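Local structure of lipopolysaccharide heptosyltransferase 2 (Escherichia coli, 1PSW) at residues Y85-S90 and E133-L138; P193-P198 and G288-D293; I33-P38 and P43-M48. The protein transfers the second heptose from ADP-L-glycero-D-manno-heptose to the heptosyl-Kdo2-lipid A module during assembly of the lipopolysaccharide core. All blocks are in the same frame, centred on the assembly; numbering follows the deposited sequence.

Interaction 1 of 3, residues Y85-S90 and E133-L138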
loop_
_atom_site.group_PDB
_atom_site.type_symbol
_atom_site.label_atom_id
_atom_site.label_comp_id
_atom_site.label_asym_id
_atom_site.label_seq_id
_atom_site.Cartn_x
_atom_site.Cartn_y
_atom_site.Cartn_z
ATOM N N TYR A 85 -4.762 18.158 6.762
ATOM C CA TYR A 85 -4.828 16.893 7.491
ATOM C C TYR A 85 -3.416 16.327 7.563
ATOM O O TYR A 85 -2.763 16.148 6.537
ATOM C CB TYR A 85 -5.748 15.893 6.773
ATOM C CG TYR A 85 -7.208 16.286 6.763
ATOM C CD1 TYR A 85 -8.061 15.923 7.809
ATOM C CD2 TYR A 85 -7.729 17.065 5.733
ATOM C CE1 TYR A 85 -9.392 16.331 7.826
ATOM C CE2 TYR A 85 -9.061 17.478 5.749
ATOM C CZ TYR A 85 -9.882 17.111 6.794
ATOM O OH TYR A 85 -11.193 17.534 6.823
ATOM N N VAL A 86 -2.946 16.056 8.773
ATOM C CA VAL A 86 -1.611 15.506 8.960
ATOM C C VAL A 86 -1.759 14.035 9.317
ATOM O O VAL A 86 -2.300 13.700 10.374
ATOM C CB VAL A 86 -0.856 16.255 10.086
ATOM C CG1 VAL A 86 0.575 15.750 10.195
ATOM C CG2 VAL A 86 -0.860 17.753 9.804
ATOM N N LEU A 87 -1.286 13.156 8.434
ATOM C CA LEU A 87 -1.415 11.708 8.642
ATOM C C LEU A 87 -0.264 11.056 9.390
ATOM O O LEU A 87 -0.474 10.113 10.150
ATOM C CB LEU A 87 -1.657 11.019 7.292
ATOM C CG LEU A 87 -2.898 11.553 6.552
ATOM C CD1 LEU A 87 -3.152 10.749 5.272
ATOM C CD2 LEU A 87 -4.113 11.477 7.474
ATOM N N PRO A 88 0.971 11.533 9.182
ATOM C CA PRO A 88 2.071 10.906 9.921
ATOM C C PRO A 88 1.872 11.251 11.398
ATOM O O PRO A 88 1.065 12.126 11.720
ATOM C CB PRO A 88 3.313 11.578 9.331
ATOM C CG PRO A 88 2.881 11.916 7.930
ATOM C CD PRO A 88 1.489 12.441 8.143
ATOM N N ASN A 89 2.582 10.576 12.293
ATOM C CA ASN A 89 2.444 10.858 13.719
ATOM C C ASN A 89 3.554 11.769 14.237
ATOM O O ASN A 89 3.417 12.359 15.303
ATOM C CB ASN A 89 2.449 9.555 14.525
ATOM C CG ASN A 89 1.152 8.780 14.390
ATOM O OD1 ASN A 89 0.094 9.238 14.824
ATOM N ND2 ASN A 89 1.227 7.601 13.781
ATOM N N SER A 90 4.640 11.890 13.480
ATOM C CA SER A 90 5.768 12.712 13.899
ATOM C C SER A 90 5.357 14.148 14.186
ATOM O O SER A 90 4.439 14.689 13.569
ATOM C CB SER A 90 6.863 12.708 12.837
ATOM O OG SER A 90 6.493 13.507 11.737
ATOM N N GLU A 133 -9.963 2.829 9.406
ATOM C CA GLU A 133 -11.001 3.517 10.155
ATOM C C GLU A 133 -10.423 4.800 10.755
ATOM O O GLU A 133 -11.090 5.832 10.777
ATOM C CB GLU A 133 -11.556 2.610 11.258
ATOM C CG GLU A 133 -12.156 1.316 10.716
ATOM C CD GLU A 133 -12.505 0.323 11.810
ATOM O OE1 GLU A 133 -11.771 0.273 12.823
ATOM O OE2 GLU A 133 -13.495 -0.423 11.650
ATOM N N ARG A 134 -9.180 4.744 11.223
ATOM C CA ARG A 134 -8.559 5.922 11.812
ATOM C C ARG A 134 -8.379 7.053 10.810
ATOM O O ARG A 134 -8.529 8.225 11.162
ATOM C CB ARG A 134 -7.213 5.561 12.449
ATOM C CG ARG A 134 -7.364 4.574 13.597
ATOM C CD ARG A 134 -6.046 4.249 14.282
ATOM N NE ARG A 134 -6.222 3.127 15.199
ATOM C CZ ARG A 134 -5.254 2.589 15.934
ATOM N NH1 ARG A 134 -4.019 3.073 15.874
ATOM N NH2 ARG A 134 -5.522 1.549 16.717
ATOM N N TYR A 135 -8.055 6.721 9.565
ATOM C CA TYR A 135 -7.889 7.753 8.542
ATOM C C TYR A 135 -9.240 8.342 8.174
ATOM O O TYR A 135 -9.407 9.556 8.115
ATOM C CB TYR A 135 -7.231 7.189 7.277
ATOM C CG TYR A 135 -5.735 7.021 7.380
ATOM C CD1 TYR A 135 -4.980 7.795 8.265
ATOM C CD2 TYR A 135 -5.062 6.117 6.562
ATOM C CE1 TYR A 135 -3.596 7.670 8.329
ATOM C CE2 TYR A 135 -3.679 5.987 6.619
ATOM C CZ TYR A 135 -2.952 6.770 7.509
ATOM O OH TYR A 135 -1.581 6.650 7.570
ATOM N N ILE A 136 -10.203 7.462 7.927
ATOM C CA ILE A 136 -11.546 7.874 7.553
ATOM C C ILE A 136 -12.185 8.780 8.606
ATOM O O ILE A 136 -12.822 9.768 8.268
ATOM C CB ILE A 136 -12.450 6.639 7.311
ATOM C CG1 ILE A 136 -12.029 5.934 6.016
ATOM C CG2 ILE A 136 -13.911 7.056 7.270
ATOM C CD1 ILE A 136 -12.749 4.608 5.752
ATOM N N ALA A 137 -12.009 8.442 9.879
ATOM C CA ALA A 137 -12.582 9.225 10.973
ATOM C C ALA A 137 -12.198 10.707 10.946
ATOM O O ALA A 137 -12.961 11.560 11.416
ATOM C CB ALA A 137 -12.181 8.622 12.310
ATOM N N LEU A 138 -11.025 11.022 10.403
ATOM C CA LEU A 138 -10.571 12.412 10.361
ATOM C C LEU A 138 -11.411 13.324 9.473
ATOM O O LEU A 138 -11.383 14.543 9.630
ATOM C CB LEU A 138 -9.110 12.483 9.915
ATOM C CG LEU A 138 -8.092 11.770 10.810
ATOM C CD1 LEU A 138 -6.701 11.974 10.229
ATOM C CD2 LEU A 138 -8.160 12.308 12.239
HETATM O O HOH W 1 -12.539 16.977 9.123
HETATM O O HOH W 2 -0.090 7.497 9.544
#

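Interaction 2 of 3, residues P193-P198 and G288-D293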
loop_
_atom_site.group_PDB
_atom_site.type_symbol
_atom_site.label_atom_id
_atom_site.label_comp_id
_atom_site.label_asym_id
_atom_site.label_seq_id
_atom_site.Cartn_x
_atom_site.Cartn_y
_atom_site.Cartn_z
ATOM N N PRO A 193 13.069 -8.807 7.953
ATOM C CA PRO A 193 13.187 -10.214 7.555
ATOM C C PRO A 193 12.222 -11.160 8.253
ATOM O O PRO A 193 11.750 -12.115 7.646
ATOM C CB PRO A 193 14.640 -10.547 7.889
ATOM C CG PRO A 193 15.336 -9.252 7.676
ATOM C CD PRO A 193 14.386 -8.266 8.330
ATOM N N ALA A 194 11.933 -10.895 9.522
ATOM C CA ALA A 194 11.038 -11.746 10.293
ATOM C C ALA A 194 9.668 -11.920 9.658
ATOM O O ALA A 194 9.005 -12.927 9.878
ATOM C CB ALA A 194 10.885 -11.199 11.715
ATOM N N LYS A 195 9.231 -10.944 8.875
ATOM C CA LYS A 195 7.923 -11.047 8.249
ATOM C C LYS A 195 7.974 -11.577 6.823
ATOM O O LYS A 195 6.952 -11.635 6.144
ATOM C CB LYS A 195 7.226 -9.686 8.289
ATOM C CG LYS A 195 7.020 -9.198 9.709
ATOM C CD LYS A 195 6.195 -7.936 9.777
ATOM C CE LYS A 195 6.011 -7.501 11.224
ATOM N NZ LYS A 195 5.090 -6.339 11.334
ATOM N N ARG A 196 9.152 -11.990 6.372
ATOM C CA ARG A 196 9.276 -12.492 5.013
ATOM C C ARG A 196 9.190 -14.004 4.876
ATOM O O ARG A 196 9.793 -14.752 5.646
ATOM C CB ARG A 196 10.595 -12.035 4.386
ATOM C CG ARG A 196 10.660 -10.558 4.063
ATOM C CD ARG A 196 11.841 -10.259 3.151
ATOM N NE ARG A 196 12.969 -9.689 3.865
ATOM C CZ ARG A 196 14.198 -9.586 3.368
ATOM N NH1 ARG A 196 14.469 -10.020 2.141
ATOM N NH2 ARG A 196 15.162 -9.043 4.105
ATOM N N TRP A 197 8.414 -14.456 3.901
ATOM C CA TRP A 197 8.334 -15.885 3.643
ATOM C C TRP A 197 9.723 -16.136 3.057
ATOM O O TRP A 197 10.231 -15.309 2.300
ATOM C CB TRP A 197 7.260 -16.172 2.608
ATOM C CG TRP A 197 6.838 -17.593 2.543
ATOM C CD1 TRP A 197 6.619 -18.437 3.589
ATOM C CD2 TRP A 197 6.480 -18.314 1.360
ATOM N NE1 TRP A 197 6.125 -19.645 3.132
ATOM C CE2 TRP A 197 6.022 -19.588 1.771
ATOM C CE3 TRP A 197 6.467 -17.992 -0.007
ATOM C CZ2 TRP A 197 5.595 -20.554 0.859
ATOM C CZ3 TRP A 197 6.033 -18.956 -0.916
ATOM C CH2 TRP A 197 5.591 -20.216 -0.473
ATOM N N PRO A 198 10.366 -17.264 3.405
ATOM C CA PRO A 198 11.711 -17.589 2.903
ATOM C C PRO A 198 11.917 -17.531 1.389
ATOM O O PRO A 198 11.076 -17.985 0.610
ATOM C CB PRO A 198 11.947 -18.992 3.446
ATOM C CG PRO A 198 11.206 -18.969 4.746
ATOM C CD PRO A 198 9.910 -18.275 4.375
ATOM N N GLY A 288 3.379 -14.288 9.657
ATOM C CA GLY A 288 4.153 -15.048 10.614
ATOM C C GLY A 288 4.063 -14.394 11.983
ATOM O O GLY A 288 3.043 -14.531 12.661
ATOM N N PRO A 289 5.096 -13.657 12.419
ATOM C CA PRO A 289 5.045 -13.018 13.736
ATOM C C PRO A 289 4.000 -11.905 13.864
ATOM O O PRO A 289 3.521 -11.631 14.963
ATOM C CB PRO A 289 6.471 -12.514 13.921
ATOM C CG PRO A 289 6.864 -12.146 12.525
ATOM C CD PRO A 289 6.359 -13.336 11.731
ATOM N N SER A 290 3.641 -11.271 12.749
ATOM C CA SER A 290 2.646 -10.196 12.766
ATOM C C SER A 290 1.255 -10.725 12.417
ATOM O O SER A 290 1.117 -11.824 11.888
ATOM C CB SER A 290 3.038 -9.105 11.765
ATOM O OG SER A 290 2.928 -9.565 10.422
ATOM N N SER A 291 0.224 -9.938 12.711
ATOM C CA SER A 291 -1.143 -10.343 12.408
ATOM C C SER A 291 -1.794 -9.281 11.534
ATOM O O SER A 291 -1.309 -8.154 11.452
ATOM C CB SER A 291 -1.959 -10.487 13.693
ATOM O OG SER A 291 -2.285 -9.214 14.219
ATOM N N PRO A 292 -2.903 -9.627 10.864
ATOM C CA PRO A 292 -3.606 -8.671 10.002
ATOM C C PRO A 292 -4.653 -7.859 10.765
ATOM O O PRO A 292 -5.514 -7.239 10.150
ATOM C CB PRO A 292 -4.228 -9.574 8.947
ATOM C CG PRO A 292 -4.587 -10.783 9.744
ATOM C CD PRO A 292 -3.338 -11.007 10.575
ATOM N N ASP A 293 -4.561 -7.862 12.097
ATOM C CA ASP A 293 -5.505 -7.149 12.955
ATOM C C ASP A 293 -5.603 -5.639 12.738
ATOM O O ASP A 293 -6.677 -5.061 12.901
ATOM C CB ASP A 293 -5.167 -7.370 14.438
ATOM C CG ASP A 293 -5.355 -8.813 14.893
ATOM O OD1 ASP A 293 -5.789 -9.668 14.089
ATOM O OD2 ASP A 293 -5.063 -9.081 16.081
#

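Interaction 3 of 3, residues I33-P38 and P43-M48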
loop_
_atom_site.group_PDB
_atom_site.type_symbol
_atom_site.label_atom_id
_atom_site.label_comp_id
_atom_site.label_asym_id
_atom_site.label_seq_id
_atom_site.Cartn_x
_atom_site.Cartn_y
_atom_site.Cartn_z
ATOM N N ILE A 33 -8.083 18.116 -3.341
ATOM C CA ILE A 33 -7.078 17.572 -2.436
ATOM C C ILE A 33 -5.650 17.498 -2.964
ATOM O O ILE A 33 -5.379 16.829 -3.959
ATOM C CB ILE A 33 -7.493 16.153 -1.984
ATOM C CG1 ILE A 33 -8.897 16.191 -1.376
ATOM C CG2 ILE A 33 -6.499 15.620 -0.963
ATOM C CD1 ILE A 33 -9.579 14.825 -1.315
ATOM N N ASP A 34 -4.742 18.196 -2.287
ATOM C CA ASP A 34 -3.332 18.177 -2.648
ATOM C C ASP A 34 -2.642 17.343 -1.574
ATOM O O ASP A 34 -2.978 17.444 -0.390
ATOM C CB ASP A 34 -2.740 19.591 -2.673
ATOM C CG ASP A 34 -3.302 20.442 -3.799
ATOM O OD1 ASP A 34 -3.733 19.869 -4.826
ATOM O OD2 ASP A 34 -3.297 21.685 -3.670
ATOM N N VAL A 35 -1.689 16.514 -1.982
ATOM C CA VAL A 35 -0.986 15.660 -1.037
ATOM C C VAL A 35 0.511 15.871 -1.111
ATOM O O VAL A 35 1.108 15.800 -2.187
ATOM C CB VAL A 35 -1.281 14.167 -1.304
ATOM C CG1 VAL A 35 -0.549 13.302 -0.282
ATOM C CG2 VAL A 35 -2.777 13.919 -1.233
HETATM N N MSE A 36 1.109 16.141 0.045
HETATM C CA MSE A 36 2.546 16.342 0.139
HETATM C C MSE A 36 3.165 15.061 0.675
HETATM O O MSE A 36 2.799 14.587 1.752
HETATM C CB MSE A 36 2.873 17.499 1.079
HETATM C CG MSE A 36 4.358 17.813 1.127
HETATM SE SE MSE A 36 4.802 19.168 2.444
HETATM C CE MSE A 36 4.214 20.705 1.473
ATOM N N ALA A 37 4.092 14.499 -0.092
ATOM C CA ALA A 37 4.768 13.262 0.285
ATOM C C ALA A 37 6.120 13.201 -0.419
ATOM O O ALA A 37 6.400 14.006 -1.303
ATOM C CB ALA A 37 3.913 12.056 -0.120
ATOM N N PRO A 38 6.986 12.254 -0.020
ATOM C CA PRO A 38 8.299 12.136 -0.656
ATOM C C PRO A 38 8.158 12.004 -2.169
ATOM O O PRO A 38 7.085 11.664 -2.672
ATOM C CB PRO A 38 8.874 10.878 -0.019
ATOM C CG PRO A 38 8.296 10.910 1.351
ATOM C CD PRO A 38 6.856 11.301 1.096
ATOM N N PRO A 43 4.386 8.801 -7.874
ATOM C CA PRO A 43 3.845 7.813 -8.817
ATOM C C PRO A 43 2.540 7.160 -8.362
ATOM O O PRO A 43 1.608 7.007 -9.151
ATOM C CB PRO A 43 4.984 6.806 -8.950
ATOM C CG PRO A 43 6.197 7.668 -8.774
ATOM C CD PRO A 43 5.807 8.527 -7.598
ATOM N N LEU A 44 2.470 6.783 -7.089
ATOM C CA LEU A 44 1.272 6.139 -6.556
ATOM C C LEU A 44 0.100 7.110 -6.526
ATOM O O LEU A 44 -1.030 6.762 -6.893
ATOM C CB LEU A 44 1.545 5.610 -5.149
ATOM C CG LEU A 44 0.478 4.709 -4.533
ATOM C CD1 LEU A 44 0.150 3.573 -5.486
ATOM C CD2 LEU A 44 0.977 4.164 -3.205
ATOM N N LEU A 45 0.374 8.330 -6.082
ATOM C CA LEU A 45 -0.650 9.363 -6.011
ATOM C C LEU A 45 -1.233 9.655 -7.386
ATOM O O LEU A 45 -2.412 9.997 -7.510
ATOM C CB LEU A 45 -0.056 10.649 -5.432
ATOM C CG LEU A 45 0.349 10.584 -3.958
ATOM C CD1 LEU A 45 1.212 11.784 -3.609
ATOM C CD2 LEU A 45 -0.899 10.533 -3.086
ATOM N N SER A 46 -0.408 9.528 -8.420
ATOM C CA SER A 46 -0.870 9.810 -9.774
ATOM C C SER A 46 -1.898 8.773 -10.217
ATOM O O SER A 46 -2.618 8.988 -11.191
ATOM C CB SER A 46 0.304 9.830 -10.758
ATOM O OG SER A 46 0.749 8.516 -11.055
ATOM N N ARG A 47 -1.971 7.652 -9.502
ATOM C CA ARG A 47 -2.933 6.613 -9.830
ATOM C C ARG A 47 -4.253 6.807 -9.089
ATOM O O ARG A 47 -5.212 6.084 -9.355
ATOM C CB ARG A 47 -2.364 5.221 -9.513
ATOM C CG ARG A 47 -1.087 4.863 -10.247
ATOM C CD ARG A 47 -1.252 4.931 -11.760
ATOM N NE ARG A 47 -2.417 4.190 -12.247
ATOM C CZ ARG A 47 -2.667 3.981 -13.538
ATOM N NH1 ARG A 47 -1.831 4.449 -14.459
ATOM N NH2 ARG A 47 -3.751 3.322 -13.913
HETATM N N MSE A 48 -4.296 7.766 -8.158
HETATM C CA MSE A 48 -5.501 8.061 -7.376
HETATM C C MSE A 48 -6.232 9.265 -7.965
HETATM O O MSE A 48 -5.706 10.382 -7.971
HETATM C CB MSE A 48 -5.131 8.371 -5.921
HETATM C CG MSE A 48 -4.489 7.217 -5.176
HETATM SE SE MSE A 48 -3.971 7.759 -3.415
HETATM C CE MSE A 48 -2.505 6.496 -3.101
#

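Interaction 1 of 3, residues Y85-S90 and E133-L138
Leu-87 is the bump of this contact, and Tyr-135 with Leu-138 forms the hollow that takes it. Its CD2 methyl sits in the notch between the two, 3.8 Å from Leu-138 CD1 and 3.9 Å from Tyr-135 CD1. The other methyl, CD1, lies over one face of the Tyr-135 ring, and Leu-87 CB comes to 4.0 Å from Tyr-135 CE1, so Leu-87 CB and CD2 both touch the CD1-CE1 side of the ring. Tyr-135 leaves its helix pointing neither toward nor away from 85-90; a chi1 of -79° turns CG back beside the backbone N and brings the ring under Leu-87. Segment 85-90 runs from strand 83-86, central in the parallel sheet of the N-terminal Rossmann-like domain of this GT-B glycosyltransferase, into the loop after it, and 133-138 lies on helix 131-137. Helix 11-27 adds Ser-17 against Leu-87 and Met-16 against Tyr-135, and Trp-108 of strand 104-108 backs Leu-138. At the other end of the contact the fit is ring edge against carbonyl: Tyr-85 CE1 lies 3.2 Å from Leu-138 O, which is near the plane of the ring, while Tyr-85 and Leu-138 run past one another in opposite directions. Water 1 links the two groups, 2.7 Å from Tyr-85 OH and donating to Leu-138 O; Arg-83 also bonds that hydroxyl. Water 2 plays a similar part at the loop side, donating to Leu-87 O and lying 2.6 Å from Tyr-135 OH, in the plane of that ring.

Interaction 2 of 3, residues P193-P198 and G288-D293
Lys-195 lays its extended chain against Ser-290, its methylenes meeting the serine alongside. Between these two residues the nearest atoms are Lys-195 CE and Ser-290 CB, 3.4 Å apart, tighter than ordinary carbon contact; Lys-195 CD approaches Ser-290 OG to 3.7 Å. Nearer the backbone, Lys-195 CG reaches Pro-289 CG at 4.1 Å. The proline presents the CD-CG side of its ring to the carbonyl of Ala-194, with Pro-289 CD 3.3 Å from Ala-194 O, and its CG also touches Ala-194 CB. Behind this first shell, Ser-290 OG stands between backbone N and carbonyl carbon (chi1 68°) and bonds Asp-269 OD2, which fixes the rotation of the serine. The lysine loop is tied by Arg-196 N to Pro-193 O, closing a short 3-10 turn, and by Trp-197 N to Asn-268; Pro-198 occupies the N-cap position of helix 199-211. Across from it, Gly-288 O is held by Arg-306. Both loops follow strands of the second parallel sheet, 182-186 and 283-287, in the C-terminal domain, the half that in GT-B enzymes generally binds the nucleotide-sugar donor. Across this contact the lysine is held by van der Waals packing of its chain, with Lys-195 NZ 3.5 Å from Ser-290 CB, while Ser-290 OG has Asp-269 as its polar partner.

Interaction 3 of 3, residues I33-P38 and P43-M48
Val-35 and Leu-45 meet with no ring or other flat side-chain group between them; the contact is wholly aliphatic. The flat group close by is the Pro-43 carbonyl: Ser-46 OG donates to Pro-43 O at 2.6 Å, tilted 27° from the carbonyl plane, and Ser-46 N adds a weak bond to the same oxygen. In the contact itself, both methyls of Leu-45 bear on Val-35 CG1, CD2 at 4.0 Å and CD1 at 4.1 Å, and both also approach Val-35 CB. With CG1 anti to the backbone N (chi1 -179°), Val-35 sets that branch against the leucine fork. Two residues on, Ala-37 CB adds a looser touch, 4.4 Å from Leu-45 CD1. Strand 32-37, helix 42-45 and strand 51-56 make a beta-alpha-beta unit of the Rossmann-like N-terminal domain, and here the short helix packs on the strand it follows. Helix 11-27 flanks the same place, with Met-14 on both Ala-37 and Leu-45 and Tyr-21 on Val-35. Leu-45 to Met-48 form a type I turn. Pro-43 and Leu-44 instead touch helix 252-260 of the C-terminal domain.

How the interactions relate
Along the chain the three contacts come one after another: interaction 3 closes before interaction 1 opens, and interaction 1 before interaction 2. Interactions 3 and 1, with centres 16 Å apart, reach the same N-terminal parallel sheet through strands 32-37 and 83-86, which flank strand 2-6, and both draw on helix 11-27. Interaction 2 joins loops that follow strands 182-186 and 283-287 of the other parallel sheet; its centre lies 25 Å from that of interaction 1 and 28 Å from that of interaction 3, on the opposite side of the chain's centre from the latter. The contacts thus lie in two Rossmann-like halves, as expected for the GT-B fold, whose active site generally lies in the cleft between domains.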